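Local coordinates for protein catechol O-methyltransferase (Niastella koreensis GR20-10, PDB 7CVV) that transfers methyl groups from S-adenosylmethionine to a hydroxyl of various catechol-like compounds, using magnesium and yielding meta- and para-methylated products in equal proportion from protocatechuic acid, at residues 25-30 with 68-73; 64-69 with 87-92; 117-122 with 146-151. All coordinates share one frame; numbering follows the deposited sequence.

Interaction 1: 25-30 with 68-73. With SAM (S-adenosylmethionine), chain D.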
# COMPACT_ATOMS: atom_id res chain seq x y z
N LEU A 25 -20.99 -10.33 -0.74
CA LEU A 25 -22.29 -9.61 -0.93
C LEU A 25 -23.21 -9.88 0.27
O LEU A 25 -23.96 -8.96 0.68
CB LEU A 25 -22.97 -10.05 -2.23
CG LEU A 25 -22.30 -9.64 -3.55
CD1 LEU A 25 -23.19 -10.05 -4.74
CD2 LEU A 25 -21.95 -8.15 -3.59
N ALA A 26 -23.18 -11.11 0.78
CA ALA A 26 -23.98 -11.58 1.93
C ALA A 26 -23.56 -10.85 3.20
O ALA A 26 -24.43 -10.36 3.90
CB ALA A 26 -23.82 -13.07 2.11
N ALA A 27 -22.25 -10.80 3.47
CA ALA A 27 -21.68 -10.03 4.59
C ALA A 27 -22.25 -8.60 4.58
O ALA A 27 -22.80 -8.15 5.64
CB ALA A 27 -20.18 -10.03 4.52
N THR A 28 -22.18 -7.92 3.45
CA THR A 28 -22.68 -6.52 3.34
C THR A 28 -24.17 -6.48 3.73
O THR A 28 -24.52 -5.65 4.60
CB THR A 28 -22.36 -5.94 1.95
OG1 THR A 28 -20.94 -6.02 1.80
CG2 THR A 28 -22.88 -4.53 1.75
N ASN A 29 -24.99 -7.40 3.18
CA ASN A 29 -26.46 -7.44 3.41
C ASN A 29 -26.81 -7.86 4.84
O ASN A 29 -27.87 -7.41 5.31
CB ASN A 29 -27.18 -8.37 2.44
CG ASN A 29 -27.08 -7.86 1.02
OD1 ASN A 29 -27.10 -6.65 0.79
ND2 ASN A 29 -26.91 -8.77 0.08
N SER A 30 -25.99 -8.69 5.51
CA SER A 30 -26.18 -9.10 6.93
C SER A 30 -26.32 -7.85 7.82
O SER A 30 -27.03 -7.95 8.86
CB SER A 30 -25.08 -10.03 7.43
OG SER A 30 -23.84 -9.35 7.58
N ALA A 68 -19.34 -7.54 10.61
CA ALA A 68 -19.99 -8.70 9.95
C ALA A 68 -18.94 -9.62 9.33
O ALA A 68 -19.34 -10.62 8.70
CB ALA A 68 -20.99 -8.23 8.92
N GLY A 69 -17.65 -9.29 9.49
CA GLY A 69 -16.52 -10.06 8.96
C GLY A 69 -16.27 -9.84 7.48
O GLY A 69 -15.71 -10.74 6.85
N TYR A 70 -16.61 -8.68 6.92
CA TYR A 70 -16.31 -8.34 5.50
C TYR A 70 -14.78 -8.35 5.29
O TYR A 70 -14.28 -9.12 4.43
CB TYR A 70 -16.99 -7.02 5.15
CG TYR A 70 -16.84 -6.62 3.71
CD1 TYR A 70 -15.75 -5.86 3.30
CD2 TYR A 70 -17.78 -6.98 2.76
CE1 TYR A 70 -15.59 -5.48 1.98
CE2 TYR A 70 -17.63 -6.60 1.44
CZ TYR A 70 -16.53 -5.87 1.05
OH TYR A 70 -16.39 -5.52 -0.27
N SER A 71 -14.04 -7.58 6.08
CA SER A 71 -12.56 -7.43 5.99
C SER A 71 -11.90 -8.78 6.27
O SER A 71 -10.88 -9.08 5.65
CB SER A 71 -12.04 -6.40 6.94
OG SER A 71 -12.44 -6.73 8.25
N THR A 72 -12.49 -9.52 7.20
CA THR A 72 -12.05 -10.87 7.65
C THR A 72 -12.02 -11.81 6.44
O THR A 72 -10.97 -12.44 6.23
CB THR A 72 -12.96 -11.34 8.80
OG1 THR A 72 -13.13 -10.25 9.71
CG2 THR A 72 -12.39 -12.54 9.52
N ILE A 73 -13.11 -11.87 5.65
CA ILE A 73 -13.21 -12.75 4.44
C ILE A 73 -12.09 -12.41 3.43
O ILE A 73 -11.40 -13.35 3.03
CB ILE A 73 -14.63 -12.70 3.83
CG1 ILE A 73 -15.66 -13.32 4.78
CG2 ILE A 73 -14.66 -13.37 2.47
CD1 ILE A 73 -17.11 -13.03 4.42
N SAM D . -13.04 -4.12 9.80
CA SAM D . -14.46 -4.53 9.66
C SAM D . -14.82 -4.64 8.16
O SAM D . -15.65 -5.50 7.82
OXT SAM D . -14.23 -3.86 7.39
CB SAM D . -15.37 -3.51 10.34
CG SAM D . -15.10 -3.26 11.84
SD SAM D . -16.10 -1.83 12.34
CE SAM D . -15.09 -0.50 11.68
C5' SAM D . -15.82 -1.62 14.12
C4' SAM D . -16.06 -2.84 14.97
O4' SAM D . -15.24 -2.75 16.15
C3' SAM D . -17.50 -3.04 15.46
O3' SAM D . -17.92 -4.37 15.17
C2' SAM D . -17.39 -2.83 16.97
O2' SAM D . -18.25 -3.66 17.72
C1' SAM D . -15.96 -3.27 17.23
N9 SAM D . -15.39 -2.75 18.46
C8 SAM D . -15.55 -1.48 18.96
N7 SAM D . -14.89 -1.29 20.08
C5 SAM D . -14.24 -2.49 20.31
C6 SAM D . -13.37 -2.90 21.34
N6 SAM D . -13.03 -2.11 22.36
N1 SAM D . -12.86 -4.15 21.27
C2 SAM D . -13.22 -4.92 20.24
N3 SAM D . -14.05 -4.65 19.23
C4 SAM D . -14.52 -3.40 19.32
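Ser30 OG touches the methyl of Ala68 across the contact, 3.3 Å from its CB, while this hydroxyl donates to Ala27 O one turn back in its own helix and is also bonded by the side-chain amide of Asn101 from helix 92-103. The contact lays helix 22-33 over the methionine-binding loop and first turn of helix 70-76 in a class I, Rossmann-like methyltransferase. Ala27 is central: its CB meets the edge of the Tyr70 ring at CD2 (4.3 Å) and also reaches Ile73 CD1. With CG anti to the backbone N (chi1 -176°), the Tyr70 ring lies beside helix 22-33. Thr28 lies alongside it, pointing the same way, and OG1, which is bonded to Leu24 O within its own helix, sits 3.4 Å from both Tyr70 CD2 and CE2. The two segments meet by van der Waals contact, with no hydrogen bond between them. Ser71, the next residue, binds the cofactor instead. Its backbone N gives a nearly straight bond to the cofactor carboxylate O (3.2 Å, 162°), while the cofactor amino N donates to Ser71 OG at 3.1 Å, a hydroxyl also tied to Glu63 OE1.

Interaction 2: 64-69 with 87-92. With SAM (S-adenosylmethionine), chain D.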
# COMPACT_ATOMS: atom_id res chain seq x y z
N LEU A 64 -8.39 -6.48 14.96
CA LEU A 64 -9.26 -5.83 15.98
C LEU A 64 -10.47 -5.24 15.27
O LEU A 64 -10.30 -4.30 14.55
CB LEU A 64 -8.50 -4.72 16.72
CG LEU A 64 -7.16 -5.10 17.35
CD1 LEU A 64 -6.94 -4.33 18.64
CD2 LEU A 64 -7.07 -6.59 17.62
N GLY A 65 -11.66 -5.75 15.52
CA GLY A 65 -12.90 -5.19 14.97
C GLY A 65 -13.34 -6.01 13.79
O GLY A 65 -12.81 -5.79 12.68
N THR A 66 -14.24 -6.96 14.05
CA THR A 66 -14.78 -7.96 13.09
C THR A 66 -15.95 -7.35 12.31
O THR A 66 -15.92 -7.44 11.07
CB THR A 66 -15.14 -9.24 13.84
OG1 THR A 66 -14.07 -9.53 14.75
CG2 THR A 66 -15.37 -10.43 12.93
N LEU A 67 -16.91 -6.73 13.01
CA LEU A 67 -18.25 -6.33 12.50
C LEU A 67 -18.92 -7.57 11.88
O LEU A 67 -19.02 -8.57 12.58
CB LEU A 67 -18.08 -5.17 11.53
CG LEU A 67 -19.35 -4.35 11.26
CD1 LEU A 67 -19.72 -3.48 12.46
CD2 LEU A 67 -19.20 -3.50 10.02
N ALA A 68 -19.34 -7.54 10.61
CA ALA A 68 -19.99 -8.70 9.95
C ALA A 68 -18.94 -9.62 9.33
O ALA A 68 -19.34 -10.62 8.70
CB ALA A 68 -20.99 -8.23 8.92
N GLY A 69 -17.65 -9.29 9.49
CA GLY A 69 -16.52 -10.06 8.96
C GLY A 69 -16.27 -9.84 7.48
O GLY A 69 -15.71 -10.74 6.85
N THR A 87 -9.67 -12.76 14.97
CA THR A 87 -10.37 -11.47 14.89
C THR A 87 -11.11 -11.21 16.21
O THR A 87 -11.83 -12.11 16.65
CB THR A 87 -11.30 -11.44 13.66
OG1 THR A 87 -11.89 -10.14 13.63
CG2 THR A 87 -12.35 -12.53 13.66
N LEU A 88 -10.94 -10.02 16.81
CA LEU A 88 -11.54 -9.64 18.12
C LEU A 88 -12.76 -8.72 17.90
O LEU A 88 -12.68 -7.82 17.00
CB LEU A 88 -10.48 -8.98 19.01
CG LEU A 88 -9.11 -9.66 18.99
CD1 LEU A 88 -8.16 -9.10 20.04
CD2 LEU A 88 -9.25 -11.17 19.14
N GLU A 89 -13.83 -8.95 18.67
CA GLU A 89 -15.14 -8.25 18.55
C GLU A 89 -15.80 -8.10 19.93
O GLU A 89 -16.12 -9.12 20.56
CB GLU A 89 -16.05 -9.02 17.59
CG GLU A 89 -17.41 -8.38 17.40
CD GLU A 89 -17.36 -6.88 17.13
OE1 GLU A 89 -16.67 -6.46 16.17
OE2 GLU A 89 -18.00 -6.12 17.90
N TYR A 90 -16.03 -6.86 20.38
CA TYR A 90 -16.66 -6.56 21.69
C TYR A 90 -18.12 -7.02 21.67
O TYR A 90 -18.66 -7.43 22.70
CB TYR A 90 -16.54 -5.06 21.97
CG TYR A 90 -17.32 -4.56 23.15
CD1 TYR A 90 -16.85 -4.72 24.45
CD2 TYR A 90 -18.50 -3.85 22.97
CE1 TYR A 90 -17.54 -4.21 25.54
CE2 TYR A 90 -19.21 -3.34 24.05
CZ TYR A 90 -18.72 -3.52 25.33
OH TYR A 90 -19.44 -3.03 26.38
N ASP A 91 -18.76 -6.95 20.51
CA ASP A 91 -20.23 -7.03 20.38
C ASP A 91 -20.63 -8.46 20.01
O ASP A 91 -20.31 -8.96 18.93
CB ASP A 91 -20.71 -5.95 19.41
CG ASP A 91 -22.21 -5.75 19.49
OD1 ASP A 91 -22.93 -6.78 19.53
OD2 ASP A 91 -22.62 -4.60 19.58
N PRO A 92 -21.30 -9.20 20.92
CA PRO A 92 -21.71 -10.58 20.63
C PRO A 92 -22.70 -10.71 19.46
O PRO A 92 -22.65 -11.72 18.79
CB PRO A 92 -22.33 -11.03 21.96
CG PRO A 92 -21.60 -10.17 22.99
CD PRO A 92 -21.57 -8.81 22.32
N SAM D . -13.04 -4.12 9.80
CA SAM D . -14.46 -4.53 9.66
C SAM D . -14.82 -4.64 8.16
O SAM D . -15.65 -5.50 7.82
OXT SAM D . -14.23 -3.86 7.39
CB SAM D . -15.37 -3.51 10.34
CG SAM D . -15.10 -3.26 11.84
SD SAM D . -16.10 -1.83 12.34
CE SAM D . -15.09 -0.50 11.68
C5' SAM D . -15.82 -1.62 14.12
C4' SAM D . -16.06 -2.84 14.97
O4' SAM D . -15.24 -2.75 16.15
C3' SAM D . -17.50 -3.04 15.46
O3' SAM D . -17.92 -4.37 15.17
C2' SAM D . -17.39 -2.83 16.97
O2' SAM D . -18.25 -3.66 17.72
C1' SAM D . -15.96 -3.27 17.23
N9 SAM D . -15.39 -2.75 18.46
C8 SAM D . -15.55 -1.48 18.96
N7 SAM D . -14.89 -1.29 20.08
C5 SAM D . -14.24 -2.49 20.31
C6 SAM D . -13.37 -2.90 21.34
N6 SAM D . -13.03 -2.11 22.36
N1 SAM D . -12.86 -4.15 21.27
C2 SAM D . -13.22 -4.92 20.24
N3 SAM D . -14.05 -4.65 19.23
C4 SAM D . -14.52 -3.40 19.32
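Glu89 OE1 takes two backbone N-H groups from the loop after strand 60-64, and the same carboxylate holds the ribose of S-adenosylmethionine. Leu67 N gives the straighter bond (3.2 Å, 165°), coming to Glu89 OE1 from above the carboxylate plane, whereas Thr66 N uses the anti lone pair of this oxygen at 3.3 Å and a more bent angle. The ribose O3' donates to Glu89 OE1 at 2.6 Å, and O2' approaches OE2 in a contact modelled as very short. OE2 also receives Asp91 N, so contacts at both oxygens fix the rotation of the carboxylate. The chain gets there by extending from the backbone, CG anti to N, then bending at chi2 (48°). Leu67 CB and CD1 lie against the cofactor's methionine chain and ribose, while Gly65 O accepts a weak bond from its amino N.

Behind this shell Gly65 N bonds Leu88 O at 2.7 Å, continuing the parallel pairing of Leu64 with Leu88. Thr66 and Thr87 cross at about a right angle, their hydroxyls in contact, and Thr87 OG1 also bonds Glu63. Leu64 CD2 packs alongside Leu88 CD1 at 3.7 Å. A type II' turn from Thr66 to Gly69 precedes helix 70-76. A glycine-containing loop after the first strand, facing an acidic residue ending the second that binds both ribose hydroxyls, marks the cofactor site of Rossmann-like class I methyltransferases.

Interaction 3: 117-122 with 146-151; sequences KAIDIL and TEYFQW. With SAM (S-adenosylmethionine), chain D.
Tyr148 brings the CE1 side of its ring against the methyl of Ala118, CE1 to CB 3.4 Å, between two nearly parallel helices, 118-122 and 146-151, whose axes differ in direction by 14° and approach to 10.5 Å. Tyr148 CG stands anti to the carbonyl carbon (chi1 -69°), and the turn of the ring accompanies its reach across to helix 118-122. There its edge faces Ile119 N, and its OH lies 3.2 Å from the adenine N6 of S-adenosylmethionine while bonding to Asp141 OD1.

One turn further on, Leu122 packs against both aromatic residues. Its CD1 branch touches Tyr148 at CD1 and Trp151 at CB, the latter 3.6 Å away. Leu122 CB lies over one face of the Trp151 indole, 3.8 Å above the plane and displaced toward the rim, and the two side chains meet at a slant. Ile119 crosses Trp151 at about a right angle. Its CG1 branch extends anti to the backbone N, and from there CD1 reaches Trp151 NE1 at 3.8 Å and Glu147 CB at 3.9 Å. The Glu147 carboxylate turns away from this contact, to Thr146 OG1, which donates to OE2 from above the carboxylate plane.

No hydrogen bond crosses between the helices. Ala118 N, at the start of helix 118-127, instead donates to adenine N1 (3.3 Å, 164°). A backbone N-H reading the adenine edge, with helices packed side by side on one face of the sheet, fits the adenine pocket of a Rossmann-like methyltransferase.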
# COMPACT_ATOMS: atom_id res chain seq x y z
N LYS A 117 -13.53 -7.32 25.03
CA LYS A 117 -12.74 -6.09 24.76
C LYS A 117 -11.37 -6.53 24.26
O LYS A 117 -10.81 -7.47 24.82
CB LYS A 117 -12.59 -5.20 26.00
CG LYS A 117 -13.82 -4.36 26.32
CD LYS A 117 -14.01 -4.06 27.80
CE LYS A 117 -13.24 -2.84 28.27
NZ LYS A 117 -13.47 -2.58 29.71
N ALA A 118 -10.88 -5.87 23.21
CA ALA A 118 -9.51 -6.04 22.66
C ALA A 118 -8.49 -5.90 23.80
O ALA A 118 -7.65 -6.77 23.90
CB ALA A 118 -9.26 -5.04 21.56
N ILE A 119 -8.57 -4.88 24.65
CA ILE A 119 -7.53 -4.61 25.69
C ILE A 119 -7.48 -5.74 26.76
O ILE A 119 -6.56 -5.73 27.59
CB ILE A 119 -7.73 -3.21 26.30
CG1 ILE A 119 -6.40 -2.64 26.80
CG2 ILE A 119 -8.79 -3.18 27.39
CD1 ILE A 119 -5.56 -2.01 25.71
N ASP A 120 -8.43 -6.68 26.76
CA ASP A 120 -8.45 -7.85 27.68
C ASP A 120 -7.99 -9.13 26.96
O ASP A 120 -7.37 -10.00 27.62
CB ASP A 120 -9.86 -8.14 28.21
CG ASP A 120 -10.44 -7.06 29.10
OD1 ASP A 120 -9.68 -6.19 29.54
OD2 ASP A 120 -11.66 -7.08 29.31
N ILE A 121 -8.35 -9.26 25.68
CA ILE A 121 -8.03 -10.45 24.85
C ILE A 121 -6.55 -10.39 24.43
O ILE A 121 -5.97 -11.47 24.22
CB ILE A 121 -8.98 -10.55 23.65
CG1 ILE A 121 -10.42 -10.81 24.11
CG2 ILE A 121 -8.50 -11.61 22.67
CD1 ILE A 121 -11.40 -11.19 23.01
N LEU A 122 -5.96 -9.19 24.33
CA LEU A 122 -4.58 -9.03 23.79
C LEU A 122 -3.59 -9.68 24.76
O LEU A 122 -2.76 -10.48 24.32
CB LEU A 122 -4.27 -7.56 23.49
CG LEU A 122 -4.92 -7.02 22.21
CD1 LEU A 122 -4.85 -5.50 22.15
CD2 LEU A 122 -4.31 -7.65 20.95
N THR A 146 -3.33 3.95 20.53
CA THR A 146 -1.90 3.99 20.97
C THR A 146 -1.62 2.73 21.79
O THR A 146 -0.51 2.21 21.69
CB THR A 146 -1.50 5.23 21.78
OG1 THR A 146 -2.44 5.44 22.82
CG2 THR A 146 -1.44 6.51 20.97
N GLU A 147 -2.59 2.22 22.54
CA GLU A 147 -2.38 1.04 23.42
C GLU A 147 -2.50 -0.24 22.61
O GLU A 147 -1.77 -1.20 22.91
CB GLU A 147 -3.41 0.98 24.56
CG GLU A 147 -3.29 2.13 25.55
CD GLU A 147 -3.72 3.48 25.00
OE1 GLU A 147 -3.63 4.46 25.77
OE2 GLU A 147 -4.13 3.55 23.79
N TYR A 148 -3.46 -0.31 21.67
CA TYR A 148 -3.64 -1.49 20.80
C TYR A 148 -2.33 -1.74 20.05
O TYR A 148 -1.95 -2.90 19.88
CB TYR A 148 -4.79 -1.29 19.81
CG TYR A 148 -6.18 -1.24 20.39
CD1 TYR A 148 -6.54 -2.00 21.49
CD2 TYR A 148 -7.15 -0.46 19.80
CE1 TYR A 148 -7.83 -1.97 22.00
CE2 TYR A 148 -8.44 -0.42 20.29
CZ TYR A 148 -8.78 -1.17 21.40
OH TYR A 148 -10.05 -1.14 21.89
N PHE A 149 -1.65 -0.67 19.63
CA PHE A 149 -0.40 -0.73 18.84
C PHE A 149 0.76 -1.27 19.68
O PHE A 149 1.54 -2.06 19.14
CB PHE A 149 -0.06 0.65 18.28
CG PHE A 149 1.07 0.70 17.29
CD1 PHE A 149 0.84 0.44 15.94
CD2 PHE A 149 2.35 1.02 17.70
CE1 PHE A 149 1.88 0.50 15.02
CE2 PHE A 149 3.39 1.08 16.78
CZ PHE A 149 3.15 0.81 15.45
N GLN A 150 0.87 -0.86 20.94
CA GLN A 150 1.88 -1.39 21.92
C GLN A 150 1.72 -2.91 22.05
O GLN A 150 2.70 -3.65 21.85
CB GLN A 150 1.66 -0.74 23.30
CG GLN A 150 2.67 0.34 23.68
CD GLN A 150 3.21 1.12 22.51
OE1 GLN A 150 2.49 1.88 21.84
NE2 GLN A 150 4.50 0.97 22.26
N TRP A 151 0.50 -3.36 22.34
CA TRP A 151 0.12 -4.79 22.32
C TRP A 151 0.45 -5.39 20.94
O TRP A 151 1.01 -6.49 20.90
CB TRP A 151 -1.35 -4.97 22.72
CG TRP A 151 -1.57 -4.67 24.17
CD1 TRP A 151 -2.16 -3.56 24.71
CD2 TRP A 151 -1.15 -5.48 25.28
NE1 TRP A 151 -2.15 -3.64 26.07
CE2 TRP A 151 -1.53 -4.80 26.45
CE3 TRP A 151 -0.51 -6.72 25.40
CZ2 TRP A 151 -1.30 -5.32 27.72
CZ3 TRP A 151 -0.27 -7.23 26.65
CH2 TRP A 151 -0.67 -6.54 27.80
N SAM D . -13.04 -4.12 9.80
CA SAM D . -14.46 -4.53 9.66
C SAM D . -14.82 -4.64 8.16
O SAM D . -15.65 -5.50 7.82
OXT SAM D . -14.23 -3.86 7.39
CB SAM D . -15.37 -3.51 10.34
CG SAM D . -15.10 -3.26 11.84
SD SAM D . -16.10 -1.83 12.34
CE SAM D . -15.09 -0.50 11.68
C5' SAM D . -15.82 -1.62 14.12
C4' SAM D . -16.06 -2.84 14.97
O4' SAM D . -15.24 -2.75 16.15
C3' SAM D . -17.50 -3.04 15.46
O3' SAM D . -17.92 -4.37 15.17
C2' SAM D . -17.39 -2.83 16.97
O2' SAM D . -18.25 -3.66 17.72
C1' SAM D . -15.96 -3.27 17.23
N9 SAM D . -15.39 -2.75 18.46
C8 SAM D . -15.55 -1.48 18.96
N7 SAM D . -14.89 -1.29 20.08
C5 SAM D . -14.24 -2.49 20.31
C6 SAM D . -13.37 -2.90 21.34
N6 SAM D . -13.03 -2.11 22.36
N1 SAM D . -12.86 -4.15 21.27
C2 SAM D . -13.22 -4.92 20.24
N3 SAM D . -14.05 -4.65 19.23
C4 SAM D . -14.52 -3.40 19.32

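Overall arrangement
Following the chain from its N terminus, helix 22-33 is met again when residues 68-73 arrive, and interaction 1 closes a loop holding helix 43-55 and strand 60-64. Interaction 2 overlaps and crosses it: segment 64-69 starts before 68-73 ends, sharing Ala68 and Gly69, while its partner 87-92 lies beyond, at the end of strand 84-89 after helix 70-76. Interaction 3 stands separately after both, joining helix 118-127 to helix 145-154 across strand 135-138. Interactions 1 and 3 are about 24 Å apart between centres and do not touch; interaction 2 touches both, through Thr66 with Thr72 and Leu64 with Tyr148. Together they hold the methionine, ribose and adenine portions of one cofactor.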